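Local coordinates for ribosomal RNA small subunit methyltransferase E (Legionella pneumophila, PDB 5O95), which probably methylates the N3 position of uridine 1498 in 16S rRNA, with S-adenosyl-L-methionine as the methyl donor, at residues B[8-13]-B[148-153]; B[44-49]-B[141-146]; B[56-61]-B[66-71]; B[94-99]-B[135-140]. All blocks are in the same frame, centred on the assembly; numbering follows the deposited sequence.

Interaction 1 of 4, residues B[8-13]-B[148-153]; sequences RIYQPG and NQIPEL
R8 meets N148 where the first edge strand of the PUA-like β domain (8-10) faces the loop that leads into strand 152-158 of the SPOUT methyltransferase domain. The guanidinium reaches end-on. NH1 and NH2 both donate to one atom, N148 OD1, each at 2.9 Å. The oxygen lies in the guanidinium plane, but the amide is twisted out of that plane. NH1 meets a lone pair in the carbonyl plane of N148, and NH2 stands above that carbonyl plane. The bend of the R8 chain at chi3 (51°) helps bring both nitrogens to the same oxygen.

The second touch is apolar. I150 CD1 lies over one face of the Y10 ring, and I150 CG1 is 4.0 Å from Y10 CE1. P12 CD also packs on a face of that ring.

Further out, helix 124-145 positions R8: NE donates to E143 O, and NH2 also donates to C142 O. E52 and the V75 carbonyl hold the N148 amide nitrogen, which helps fix which way its oxygen points. That oxygen accepts two rather bent bonds, with N-H...O angles of 144° at NH1 and 146° at NH2.

Interaction 2 of 4, residues B[44-49]-B[141-146]; sequences TLFNGD and ACEQCG
F46 meets C142 and E143 at the end of helix 124-145. The contact joins the β-sheet of the PUA-like domain to a helix of the SPOUT methyltransferase domain.

The contact across the two segments is apolar, with no hydrogen bond between them. The F46 ring points its CE1-CZ end at the helix. E143 CG sits at the ring edge, near its plane, 3.7 Å from F46 CE1. The E143 chain crosses the ring at about a right angle, and its carboxylate stands 84° to the ring plane. C142 lies obliquely to the ring, with its CB 4.2 Å from F46 CZ. The ring reaches the helix with CG between the F46 backbone N and carbonyl carbon (chi1 63°).

Polar bonds and charge frame this packing. The E143 carboxylate accepts from the backbone N of Y10, so its polar end is tied to strand 8-10. R8 makes a cation-pi contact with F46, so the ring meets a charged group as well as the helix. Q144 NE2 donates to V224 O of the second subunit.

Both segments leave their regular structure here. G146 leaves the helix with a positive phi of 100°, and its N still bonds to C142 O. After F46, N47 forms an Asx turn: the D49 backbone N donates to N47 OD1 at 2.9 Å.

Interaction 3 of 4, residues B[56-61]-B[66-71]; sequences SIERVK and FVRIAS
Strands 56-61 and 66-71 run antiparallel, with S56-R68 and R59-F66 as hydrogen-bonded pairs, I57-V67 as a non-hydrogen-bonded pair, and a register shift of one between I57 and R59. The shift lets two donors share one acceptor. F66 O takes E58 N at 2.8 Å and R59 N at 3.3 Å. R59 O in turn accepts an almost straight bond from F66 N.

The extra residue, E58, points its side chain toward the partner strand. R68 grips it side-on in a salt bridge: NE donates to E58 OE2 at 2.9 Å and NH2 to E58 OE1 at 3.0 Å. OE1 uses its syn lone pair, whereas OE2 is met on its syn side but out of the carboxylate plane. The two planes differ by 30°. Bends at chi2 and chi3 fold R68 round to meet the carboxylate. Its remaining nitrogen, NH1, donates to the G18 carbonyl, so all three nitrogens of the guanidinium are held.

R59 is modelled in two conformers. In the one described here it runs alongside F66, pointing the same way. Its guanidinium lies flat over one ring face, with planes 19° apart and CZ 4.0 Å from the ring centroid. This is a cation-pi stack. Beside S56, on the same face of the sheet, a water donates to R68 O and is hydrogen-bonded to S56 OG.

On the other face, I57 and V67 touch loosely, 4.3 Å between CG1 atoms. V67 also packs on L43 and L45, and I57 on M37.

E58 and R59 opposite F66 form a classic bulge within the β hairpin of strands 51-61 and 64-74, part of the RNA methyltransferase PUA domain.

Interaction 4 of 4, residues B[94-99]-B[135-140]; sequences RMEMVM and LNIIIG
The E96 carboxylate oxygen OE2 is gripped by two groups of helix 124-145, K130 NZ in a salt bridge and W134 NE1 in a hydrogen bond. Both lie before 135-140, which meets E96 through its carbon atoms. I137 CD1 packs 3.6 Å from E96 CG and also touches E96 CB. The E96 chain bends at chi2 (69°). Its aliphatic part therefore faces the isoleucine while the carboxylate turns off toward K130.

I137 is a two-branched contact. CD1 takes E96. CG2 lies near the E96 carbonyl oxygen and 4.0 Å from M99 CB, so the isoleucine spans one turn of the facing helix.

M99 continues the packing on the buried side. Its sulfur is 3.7 Å from I138 CD1, and the two side chains cross at a slant. I138 CG1 comes to 4.1 Å from M99 CB. Beneath them, I110 of strand 109-114 touches both M99 and I138, so the pair sits against the parallel sheet of the methyltransferase domain.

The two helical segments run in the same general direction. Their axes are inclined at 36° and approach to 9.2 Å. On another side of helix 94-104, M97 packs on M97 of the second subunit.

No hydrogen bond joins the two segments themselves. Carbon and sulfur contacts hold them, and the paired charge lies at one margin. K130 and W134 would probably favour the ionised form of E96, and they tie the same two helices together through a polar link.

Helix 124-145 connects three of the contacts. Interaction 4 uses its middle and interaction 2 its end, with centres about 14 Å apart, and the 148-153 side of interaction 1 follows in the loop after it. Interactions 1 and 2 form one interdomain patch, their centres about 5 Å apart: N148 OD1 packs 3.3 Å from F46 CB. Interaction 1 also reaches interaction 4, where P151 CD lies 3.4 Å from I138 CG2. Interaction 3 belongs to the PUA-like sheet and touches interaction 2 through L45 on V67 and I69. It stays about 28 Å from interaction 4, centre to centre. Interaction 4 lies nearer the cofactor site: the E96 side chain is about 11 Å from that of T227, an S-adenosyl-L-methionine-binding residue.

Interaction 1 of 4, residues B[8-13]-B[148-153]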
loop_
_atom_site.group_PDB
_atom_site.type_symbol
_atom_site.label_atom_id
_atom_site.label_comp_id
_atom_site.label_asym_id
_atom_site.label_seq_id
_atom_site.Cartn_x
_atom_site.Cartn_y
_atom_site.Cartn_z
ATOM N N ARG B 8 -9.569 -5.754 19.722
ATOM C CA ARG B 8 -8.997 -7.091 19.645
ATOM C C ARG B 8 -7.588 -7.097 20.224
ATOM O O ARG B 8 -6.801 -6.181 19.964
ATOM C CB ARG B 8 -8.910 -7.570 18.196
ATOM C CG ARG B 8 -10.256 -7.939 17.603
ATOM C CD ARG B 8 -10.182 -7.945 16.077
ATOM N NE ARG B 8 -9.066 -8.746 15.590
ATOM C CZ ARG B 8 -9.041 -10.078 15.564
ATOM N NH1 ARG B 8 -10.099 -10.805 16.002
ATOM N NH2 ARG B 8 -7.972 -10.701 15.127
ATOM N N ILE B 9 -7.268 -8.144 20.989
ATOM C CA ILE B 9 -5.989 -8.258 21.693
ATOM C C ILE B 9 -5.503 -9.695 21.548
ATOM O O ILE B 9 -6.228 -10.635 21.888
ATOM C CB ILE B 9 -6.129 -7.913 23.196
ATOM C CG1 ILE B 9 -6.646 -6.482 23.410
ATOM C CG2 ILE B 9 -4.815 -8.141 23.943
ATOM C CD1 ILE B 9 -5.635 -5.397 22.950
ATOM N N TYR B 10 -4.275 -9.873 21.075
ATOM C CA TYR B 10 -3.707 -11.205 20.957
ATOM C C TYR B 10 -3.220 -11.668 22.325
ATOM O O TYR B 10 -2.420 -10.981 22.973
ATOM C CB TYR B 10 -2.490 -11.130 20.032
ATOM C CG TYR B 10 -1.638 -12.368 20.012
ATOM C CD1 TYR B 10 -2.108 -13.573 19.497
ATOM C CD2 TYR B 10 -0.347 -12.339 20.538
ATOM C CE1 TYR B 10 -1.310 -14.709 19.469
ATOM C CE2 TYR B 10 0.467 -13.471 20.522
ATOM C CZ TYR B 10 -0.012 -14.649 19.999
ATOM O OH TYR B 10 0.804 -15.756 19.981
ATOM N N GLN B 11 -3.701 -12.843 22.766
ATOM C CA GLN B 11 -3.146 -13.498 23.947
ATOM C C GLN B 11 -3.012 -14.976 23.617
ATOM O O GLN B 11 -4.022 -15.622 23.290
ATOM C CB GLN B 11 -4.097 -13.367 25.147
ATOM C CG GLN B 11 -4.184 -11.978 25.782
ATOM C CD GLN B 11 -2.922 -11.628 26.532
ATOM O OE1 GLN B 11 -2.790 -11.892 27.736
ATOM N NE2 GLN B 11 -1.958 -11.041 25.816
ATOM N N PRO B 12 -1.816 -15.551 23.698
ATOM C CA PRO B 12 -1.667 -16.978 23.418
ATOM C C PRO B 12 -2.324 -17.794 24.522
ATOM O O PRO B 12 -2.499 -17.328 25.651
ATOM C CB PRO B 12 -0.150 -17.181 23.417
ATOM C CG PRO B 12 0.365 -16.099 24.311
ATOM C CD PRO B 12 -0.525 -14.908 24.016
ATOM N N GLY B 13 -2.703 -19.012 24.167
ATOM C CA GLY B 13 -3.193 -19.977 25.145
ATOM C C GLY B 13 -4.582 -20.471 24.803
ATOM O O GLY B 13 -5.253 -19.982 23.899
ATOM N N ASN B 148 -6.893 -14.170 13.083
ATOM C CA ASN B 148 -6.751 -14.834 14.374
ATOM C C ASN B 148 -5.622 -15.843 14.385
ATOM O O ASN B 148 -5.499 -16.641 15.334
ATOM C CB ASN B 148 -8.077 -15.465 14.789
ATOM C CG ASN B 148 -9.152 -14.430 14.975
ATOM O OD1 ASN B 148 -8.903 -13.391 15.549
ATOM N ND2 ASN B 148 -10.359 -14.715 14.492
ATOM N N GLN B 149 -4.744 -15.750 13.395
ATOM C CA GLN B 149 -3.547 -16.549 13.266
ATOM C C GLN B 149 -2.481 -15.557 12.855
ATOM O O GLN B 149 -2.753 -14.677 12.035
ATOM C CB GLN B 149 -3.738 -17.588 12.165
ATOM C CG GLN B 149 -2.586 -18.532 11.952
ATOM C CD GLN B 149 -2.924 -19.662 10.984
ATOM O OE1 GLN B 149 -4.083 -20.081 10.849
ATOM N NE2 GLN B 149 -1.903 -20.168 10.303
ATOM N N ILE B 150 -1.293 -15.681 13.445
ATOM C CA ILE B 150 -0.188 -14.763 13.188
ATOM C C ILE B 150 0.656 -15.314 12.044
ATOM O O ILE B 150 1.020 -16.489 12.074
ATOM C CB ILE B 150 0.703 -14.629 14.436
ATOM C CG1 ILE B 150 -0.142 -14.397 15.696
ATOM C CG2 ILE B 150 1.770 -13.532 14.200
ATOM C CD1 ILE B 150 -0.981 -13.147 15.660
ATOM N N PRO B 151 0.987 -14.502 11.021
ATOM C CA PRO B 151 1.896 -14.973 9.969
ATOM C C PRO B 151 3.204 -15.436 10.580
ATOM O O PRO B 151 3.647 -14.918 11.604
ATOM C CB PRO B 151 2.143 -13.720 9.102
ATOM C CG PRO B 151 1.206 -12.675 9.544
ATOM C CD PRO B 151 0.502 -13.134 10.822
ATOM N N GLU B 152 3.828 -16.420 9.934
ATOM C CA GLU B 152 5.160 -16.847 10.340
ATOM C C GLU B 152 6.174 -15.788 9.925
ATOM O O GLU B 152 6.194 -15.347 8.775
ATOM C CB GLU B 152 5.496 -18.189 9.683
ATOM C CG GLU B 152 6.840 -18.773 10.109
ATOM C CD GLU B 152 7.106 -20.140 9.502
ATOM O OE1 GLU B 152 6.254 -20.636 8.736
ATOM O OE2 GLU B 152 8.172 -20.720 9.790
ATOM N N LEU B 153 7.011 -15.359 10.872
ATOM C CA LEU B 153 8.095 -14.428 10.588
ATOM C C LEU B 153 9.365 -15.255 10.692
ATOM O O LEU B 153 9.695 -15.765 11.767
ATOM C CB LEU B 153 8.097 -13.253 11.562
ATOM C CG LEU B 153 9.308 -12.306 11.481
ATOM C CD1 LEU B 153 9.423 -11.692 10.103
ATOM C CD2 LEU B 153 9.182 -11.202 12.528
#

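Interaction 2 of 4, residues B[44-49]-B[141-146]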
loop_
_atom_site.group_PDB
_atom_site.type_symbol
_atom_site.label_atom_id
_atom_site.label_comp_id
_atom_site.label_asym_id
_atom_site.label_seq_id
_atom_site.Cartn_x
_atom_site.Cartn_y
_atom_site.Cartn_z
ATOM N N THR B 44 -12.168 -8.574 22.581
ATOM C CA THR B 44 -12.111 -9.851 21.887
ATOM C C THR B 44 -10.660 -10.281 21.919
ATOM O O THR B 44 -9.815 -9.655 21.276
ATOM C CB THR B 44 -12.595 -9.724 20.446
ATOM O OG1 THR B 44 -13.960 -9.280 20.410
ATOM C CG2 THR B 44 -12.483 -11.081 19.729
ATOM N N LEU B 45 -10.344 -11.301 22.710
ATOM C CA LEU B 45 -9.004 -11.858 22.655
ATOM C C LEU B 45 -8.958 -12.892 21.543
ATOM O O LEU B 45 -9.966 -13.497 21.201
ATOM C CB LEU B 45 -8.649 -12.545 23.973
ATOM C CG LEU B 45 -9.011 -11.708 25.188
ATOM C CD1 LEU B 45 -8.739 -12.511 26.477
ATOM C CD2 LEU B 45 -8.272 -10.370 25.198
ATOM N N PHE B 46 -7.782 -13.076 20.956
ATOM C CA PHE B 46 -7.594 -14.205 20.063
ATOM C C PHE B 46 -6.215 -14.779 20.326
ATOM O O PHE B 46 -5.318 -14.085 20.813
ATOM C CB PHE B 46 -7.788 -13.823 18.588
ATOM C CG PHE B 46 -6.780 -12.817 18.098
ATOM C CD1 PHE B 46 -6.957 -11.474 18.387
ATOM C CD2 PHE B 46 -5.651 -13.229 17.403
ATOM C CE1 PHE B 46 -6.020 -10.524 17.955
ATOM C CE2 PHE B 46 -4.709 -12.277 16.964
ATOM C CZ PHE B 46 -4.893 -10.942 17.265
ATOM N N ASN B 47 -6.049 -16.060 19.999
ATOM C CA ASN B 47 -4.925 -16.830 20.525
ATOM C C ASN B 47 -3.935 -17.290 19.460
ATOM O O ASN B 47 -3.014 -18.061 19.769
ATOM C CB ASN B 47 -5.418 -18.015 21.371
ATOM C CG ASN B 47 -6.050 -19.127 20.541
ATOM O OD1 ASN B 47 -6.365 -18.953 19.359
ATOM N ND2 ASN B 47 -6.296 -20.275 21.194
ATOM N N GLY B 48 -4.056 -16.784 18.229
ATOM C CA GLY B 48 -3.212 -17.243 17.149
ATOM C C GLY B 48 -3.583 -18.585 16.576
ATOM O O GLY B 48 -2.909 -19.056 15.663
ATOM N N ASP B 49 -4.635 -19.227 17.084
ATOM C CA ASP B 49 -5.088 -20.505 16.573
ATOM C C ASP B 49 -6.559 -20.418 16.166
ATOM O O ASP B 49 -7.311 -21.388 16.274
ATOM C CB ASP B 49 -4.855 -21.610 17.606
ATOM C CG ASP B 49 -4.954 -23.007 17.016
ATOM O OD1 ASP B 49 -4.635 -23.202 15.819
ATOM O OD2 ASP B 49 -5.357 -23.916 17.769
ATOM N N ALA B 141 -1.044 -5.760 13.598
ATOM C CA ALA B 141 -1.821 -5.739 12.361
ATOM C C ALA B 141 -2.892 -6.831 12.353
ATOM O O ALA B 141 -3.989 -6.631 11.815
ATOM C CB ALA B 141 -0.886 -5.868 11.150
ATOM N N CYS B 142 -2.603 -7.982 12.966
ATOM C CA CYS B 142 -3.640 -9.001 13.096
ATOM C C CYS B 142 -4.735 -8.543 14.039
ATOM O O CYS B 142 -5.916 -8.820 13.794
ATOM C CB CYS B 142 -3.047 -10.325 13.588
ATOM S SG CYS B 142 -1.931 -11.092 12.364
ATOM N N GLU B 143 -4.364 -7.843 15.118
ATOM C CA GLU B 143 -5.388 -7.266 15.986
ATOM C C GLU B 143 -6.285 -6.330 15.200
ATOM O O GLU B 143 -7.511 -6.381 15.322
ATOM C CB GLU B 143 -4.749 -6.533 17.164
ATOM C CG GLU B 143 -4.002 -7.481 18.090
ATOM C CD GLU B 143 -3.202 -6.792 19.160
ATOM O OE1 GLU B 143 -2.776 -5.619 18.961
ATOM O OE2 GLU B 143 -2.961 -7.447 20.208
ATOM N N GLN B 144 -5.688 -5.489 14.337
ATOM C CA GLN B 144 -6.460 -4.507 13.575
ATOM C C GLN B 144 -7.313 -5.145 12.474
ATOM O O GLN B 144 -8.460 -4.743 12.262
ATOM C CB GLN B 144 -5.491 -3.480 12.964
ATOM C CG GLN B 144 -6.146 -2.484 11.963
ATOM C CD GLN B 144 -6.273 -3.023 10.529
ATOM O OE1 GLN B 144 -5.390 -3.712 10.025
ATOM N NE2 GLN B 144 -7.388 -2.722 9.887
ATOM N N CYS B 145 -6.770 -6.125 11.750
ATOM C CA CYS B 145 -7.435 -6.598 10.539
ATOM C C CYS B 145 -8.375 -7.782 10.760
ATOM O O CYS B 145 -9.187 -8.093 9.878
ATOM C CB CYS B 145 -6.386 -6.877 9.439
ATOM S SG CYS B 145 -5.594 -8.460 9.519
ATOM N N GLY B 146 -8.304 -8.436 11.916
ATOM C CA GLY B 146 -9.201 -9.541 12.205
ATOM C C GLY B 146 -8.614 -10.925 12.016
ATOM O O GLY B 146 -9.306 -11.908 12.288
#

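Interaction 3 of 4, residues B[56-61]-B[66-71]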
loop_
_atom_site.group_PDB
_atom_site.type_symbol
_atom_site.label_atom_id
_atom_site.label_comp_id
_atom_site.label_asym_id
_atom_site.label_seq_id
_atom_site.Cartn_x
_atom_site.Cartn_y
_atom_site.Cartn_z
ATOM N N SER B 56 -14.641 -9.408 29.056
ATOM C CA SER B 56 -14.881 -8.088 29.601
ATOM C C SER B 56 -13.870 -7.823 30.698
ATOM O O SER B 56 -13.359 -8.746 31.349
ATOM C CB SER B 56 -16.296 -7.933 30.127
ATOM O OG SER B 56 -16.512 -8.851 31.170
ATOM N N ILE B 57 -13.579 -6.546 30.894
ATOM C CA ILE B 57 -12.579 -6.156 31.876
ATOM C C ILE B 57 -13.218 -6.207 33.253
ATOM O O ILE B 57 -14.182 -5.484 33.528
ATOM C CB ILE B 57 -12.012 -4.769 31.565
ATOM C CG1 ILE B 57 -11.297 -4.824 30.209
ATOM C CG2 ILE B 57 -11.070 -4.347 32.677
ATOM C CD1 ILE B 57 -10.522 -3.562 29.857
ATOM N N GLU B 58 -12.710 -7.093 34.104
ATOM C CA GLU B 58 -13.268 -7.250 35.438
ATOM C C GLU B 58 -12.592 -6.347 36.454
ATOM O O GLU B 58 -13.240 -5.891 37.401
ATOM C CB GLU B 58 -13.162 -8.711 35.882
ATOM C CG GLU B 58 -14.030 -9.037 37.087
ATOM C CD GLU B 58 -14.192 -10.526 37.303
ATOM O OE1 GLU B 58 -13.495 -11.074 38.185
ATOM O OE2 GLU B 58 -15.010 -11.144 36.584
ATOM N N ARG B 59 -11.310 -6.050 36.261
ATOM C CA ARG B 59 -10.565 -5.266 37.232
ATOM C C ARG B 59 -9.320 -4.717 36.556
ATOM O O ARG B 59 -8.650 -5.430 35.803
ATOM C CB ARG B 59 -10.191 -6.138 38.436
ATOM C CG ARG B 59 -9.139 -5.555 39.363
ATOM C CD ARG B 59 -9.119 -6.328 40.677
ATOM N NE ARG B 59 -9.425 -7.744 40.481
ATOM C CZ ARG B 59 -8.557 -8.736 40.659
ATOM N NH1 ARG B 59 -7.317 -8.473 41.054
ATOM N NH2 ARG B 59 -8.933 -9.994 40.450
ATOM N N VAL B 60 -9.034 -3.442 36.808
ATOM C CA VAL B 60 -7.811 -2.791 36.346
ATOM C C VAL B 60 -7.074 -2.309 37.586
ATOM O O VAL B 60 -7.502 -1.344 38.233
ATOM C CB VAL B 60 -8.088 -1.624 35.389
ATOM C CG1 VAL B 60 -6.781 -0.961 34.983
ATOM C CG2 VAL B 60 -8.837 -2.093 34.165
ATOM N N LYS B 61 -5.978 -2.983 37.929
ATOM C CA LYS B 61 -5.139 -2.620 39.071
ATOM C C LYS B 61 -3.801 -2.133 38.522
ATOM O O LYS B 61 -2.933 -2.939 38.177
ATOM C CB LYS B 61 -4.953 -3.808 40.011
ATOM C CG LYS B 61 -4.043 -3.514 41.194
ATOM C CD LYS B 61 -3.976 -4.682 42.164
ATOM C CE LYS B 61 -3.014 -4.382 43.306
ATOM N NZ LYS B 61 -2.902 -5.509 44.272
ATOM N N PHE B 66 -7.359 -7.681 34.533
ATOM C CA PHE B 66 -7.999 -8.987 34.671
ATOM C C PHE B 66 -9.294 -9.011 33.861
ATOM O O PHE B 66 -10.162 -8.161 34.056
ATOM C CB PHE B 66 -8.310 -9.287 36.141
ATOM C CG PHE B 66 -7.089 -9.372 37.001
ATOM C CD1 PHE B 66 -6.554 -8.232 37.580
ATOM C CD2 PHE B 66 -6.459 -10.589 37.217
ATOM C CE1 PHE B 66 -5.414 -8.303 38.363
ATOM C CE2 PHE B 66 -5.323 -10.668 38.012
ATOM C CZ PHE B 66 -4.800 -9.526 38.578
ATOM N N VAL B 67 -9.419 -9.978 32.965
ATOM C CA VAL B 67 -10.581 -10.063 32.089
ATOM C C VAL B 67 -11.306 -11.375 32.335
ATOM O O VAL B 67 -10.696 -12.409 32.614
ATOM C CB VAL B 67 -10.235 -9.877 30.596
ATOM C CG1 VAL B 67 -9.363 -8.645 30.419
ATOM C CG2 VAL B 67 -9.582 -11.132 30.007
ATOM N N ARG B 68 -12.624 -11.326 32.221
ATOM C CA ARG B 68 -13.467 -12.494 32.419
ATOM C C ARG B 68 -13.880 -13.000 31.044
ATOM O O ARG B 68 -14.482 -12.258 30.263
ATOM C CB ARG B 68 -14.677 -12.128 33.279
ATOM C CG ARG B 68 -15.612 -13.300 33.580
ATOM C CD ARG B 68 -14.934 -14.368 34.452
ATOM N NE ARG B 68 -14.542 -13.850 35.761
ATOM C CZ ARG B 68 -14.054 -14.602 36.745
ATOM N NH1 ARG B 68 -13.889 -15.903 36.559
ATOM N NH2 ARG B 68 -13.722 -14.053 37.910
ATOM N N ILE B 69 -13.490 -14.233 30.728
ATOM C CA ILE B 69 -13.829 -14.855 29.455
ATOM C C ILE B 69 -15.288 -15.289 29.511
ATOM O O ILE B 69 -15.667 -16.108 30.360
ATOM C CB ILE B 69 -12.935 -16.073 29.173
ATOM C CG1 ILE B 69 -11.451 -15.747 29.356
ATOM C CG2 ILE B 69 -13.243 -16.628 27.787
ATOM C CD1 ILE B 69 -10.928 -14.797 28.366
ATOM N N ALA B 70 -16.110 -14.751 28.611
ATOM C CA ALA B 70 -17.521 -15.131 28.574
ATOM C C ALA B 70 -17.796 -16.271 27.601
ATOM O O ALA B 70 -18.615 -17.155 27.893
ATOM C CB ALA B 70 -18.376 -13.924 28.190
ATOM N N SER B 71 -17.156 -16.267 26.437
ATOM C CA SER B 71 -17.490 -17.254 25.425
ATOM C C SER B 71 -16.345 -17.348 24.429
ATOM O O SER B 71 -15.461 -16.481 24.377
ATOM C CB SER B 71 -18.817 -16.930 24.738
ATOM O OG SER B 71 -18.669 -15.720 24.012
HETATM O O HOH W 1 -17.046 -11.293 30.278
#

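Interaction 4 of 4, residues B[94-99]-B[135-140]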
loop_
_atom_site.group_PDB
_atom_site.type_symbol
_atom_site.label_atom_id
_atom_site.label_comp_id
_atom_site.label_asym_id
_atom_site.label_seq_id
_atom_site.Cartn_x
_atom_site.Cartn_y
_atom_site.Cartn_z
ATOM N N ARG B 94 10.800 1.259 5.671
ATOM C CA ARG B 94 9.969 0.603 4.666
ATOM C C ARG B 94 9.570 -0.801 5.102
ATOM O O ARG B 94 8.436 -1.239 4.854
ATOM C CB ARG B 94 10.721 0.579 3.329
ATOM C CG ARG B 94 10.954 1.956 2.738
ATOM C CD ARG B 94 12.128 1.954 1.775
ATOM N NE ARG B 94 12.273 3.233 1.074
ATOM C CZ ARG B 94 12.844 4.312 1.599
ATOM N NH1 ARG B 94 12.928 5.432 0.889
ATOM N NH2 ARG B 94 13.328 4.274 2.836
ATOM N N MET B 95 10.466 -1.512 5.799
ATOM C CA MET B 95 10.129 -2.874 6.195
ATOM C C MET B 95 8.999 -2.875 7.202
ATOM O O MET B 95 8.139 -3.762 7.173
ATOM C CB MET B 95 11.339 -3.578 6.794
ATOM C CG MET B 95 11.118 -5.056 7.048
ATOM S SD MET B 95 10.831 -6.011 5.536
ATOM C CE MET B 95 12.474 -6.706 5.307
ATOM N N GLU B 96 8.964 -1.871 8.080
ATOM C CA GLU B 96 7.891 -1.829 9.076
ATOM C C GLU B 96 6.539 -1.697 8.392
ATOM O O GLU B 96 5.556 -2.319 8.805
ATOM C CB GLU B 96 8.142 -0.670 10.039
ATOM C CG GLU B 96 9.275 -0.918 11.074
ATOM C CD GLU B 96 10.704 -0.982 10.522
ATOM O OE1 GLU B 96 10.977 -0.542 9.385
ATOM O OE2 GLU B 96 11.588 -1.463 11.268
ATOM N N MET B 97 6.479 -0.930 7.313
ATOM C CA MET B 97 5.245 -0.812 6.546
ATOM C C MET B 97 4.886 -2.137 5.891
ATOM O O MET B 97 3.719 -2.565 5.937
ATOM C CB MET B 97 5.442 0.294 5.499
ATOM C CG MET B 97 4.172 0.944 5.039
ATOM S SD MET B 97 4.121 0.903 3.257
ATOM C CE MET B 97 3.970 -0.850 3.023
ATOM N N VAL B 98 5.876 -2.823 5.315
ATOM C CA VAL B 98 5.630 -4.106 4.663
ATOM C C VAL B 98 5.126 -5.134 5.662
ATOM O O VAL B 98 4.235 -5.921 5.348
ATOM C CB VAL B 98 6.890 -4.607 3.940
ATOM C CG1 VAL B 98 6.696 -6.014 3.440
ATOM C CG2 VAL B 98 7.228 -3.678 2.769
ATOM N N MET B 99 5.743 -5.190 6.851
ATOM C CA MET B 99 5.269 -6.097 7.889
ATOM C C MET B 99 3.797 -5.859 8.188
ATOM O O MET B 99 3.009 -6.811 8.286
ATOM C CB MET B 99 6.098 -5.913 9.162
ATOM C CG MET B 99 7.554 -6.356 9.032
ATOM S SD MET B 99 7.712 -8.144 8.886
ATOM C CE MET B 99 9.410 -8.258 8.283
ATOM N N LEU B 135 7.836 -8.559 14.731
ATOM C CA LEU B 135 6.797 -9.473 15.227
ATOM C C LEU B 135 5.681 -8.694 15.890
ATOM O O LEU B 135 4.496 -8.995 15.675
ATOM C CB LEU B 135 7.355 -10.505 16.217
ATOM C CG LEU B 135 6.272 -11.433 16.803
ATOM C CD1 LEU B 135 5.744 -12.353 15.725
ATOM C CD2 LEU B 135 6.843 -12.226 17.973
ATOM N N ASN B 136 6.031 -7.693 16.698
ATOM C CA ASN B 136 4.987 -6.922 17.363
ATOM C C ASN B 136 4.140 -6.133 16.364
ATOM O O ASN B 136 2.937 -5.988 16.562
ATOM C CB ASN B 136 5.549 -6.086 18.520
ATOM C CG ASN B 136 5.859 -6.939 19.755
ATOM O OD1 ASN B 136 5.320 -8.037 19.897
ATOM N ND2 ASN B 136 6.703 -6.432 20.646
ATOM N N ILE B 137 4.737 -5.649 15.271
ATOM C CA ILE B 137 3.949 -4.972 14.239
ATOM C C ILE B 137 2.978 -5.934 13.572
ATOM O O ILE B 137 1.824 -5.580 13.286
ATOM C CB ILE B 137 4.906 -4.333 13.226
ATOM C CG1 ILE B 137 5.580 -3.155 13.888
ATOM C CG2 ILE B 137 4.165 -3.894 11.959
ATOM C CD1 ILE B 137 6.800 -2.643 13.106
ATOM N N ILE B 138 3.431 -7.159 13.294
ATOM C CA ILE B 138 2.551 -8.154 12.691
ATOM C C ILE B 138 1.404 -8.486 13.632
ATOM O O ILE B 138 0.240 -8.557 13.219
ATOM C CB ILE B 138 3.358 -9.400 12.312
ATOM C CG1 ILE B 138 4.347 -9.060 11.183
ATOM C CG2 ILE B 138 2.450 -10.553 11.986
ATOM C CD1 ILE B 138 5.352 -10.157 10.965
ATOM N N ILE B 139 1.714 -8.676 14.919
ATOM C CA ILE B 139 0.649 -8.982 15.883
ATOM C C ILE B 139 -0.360 -7.840 15.941
ATOM O O ILE B 139 -1.586 -8.061 15.906
ATOM C CB ILE B 139 1.246 -9.284 17.267
ATOM C CG1 ILE B 139 1.898 -10.661 17.245
ATOM C CG2 ILE B 139 0.130 -9.336 18.320
ATOM C CD1 ILE B 139 2.847 -10.934 18.443
ATOM N N GLY B 140 0.143 -6.601 15.985
ATOM C CA GLY B 140 -0.737 -5.449 15.991
ATOM C C GLY B 140 -1.612 -5.402 14.753
ATOM O O GLY B 140 -2.792 -5.056 14.826
#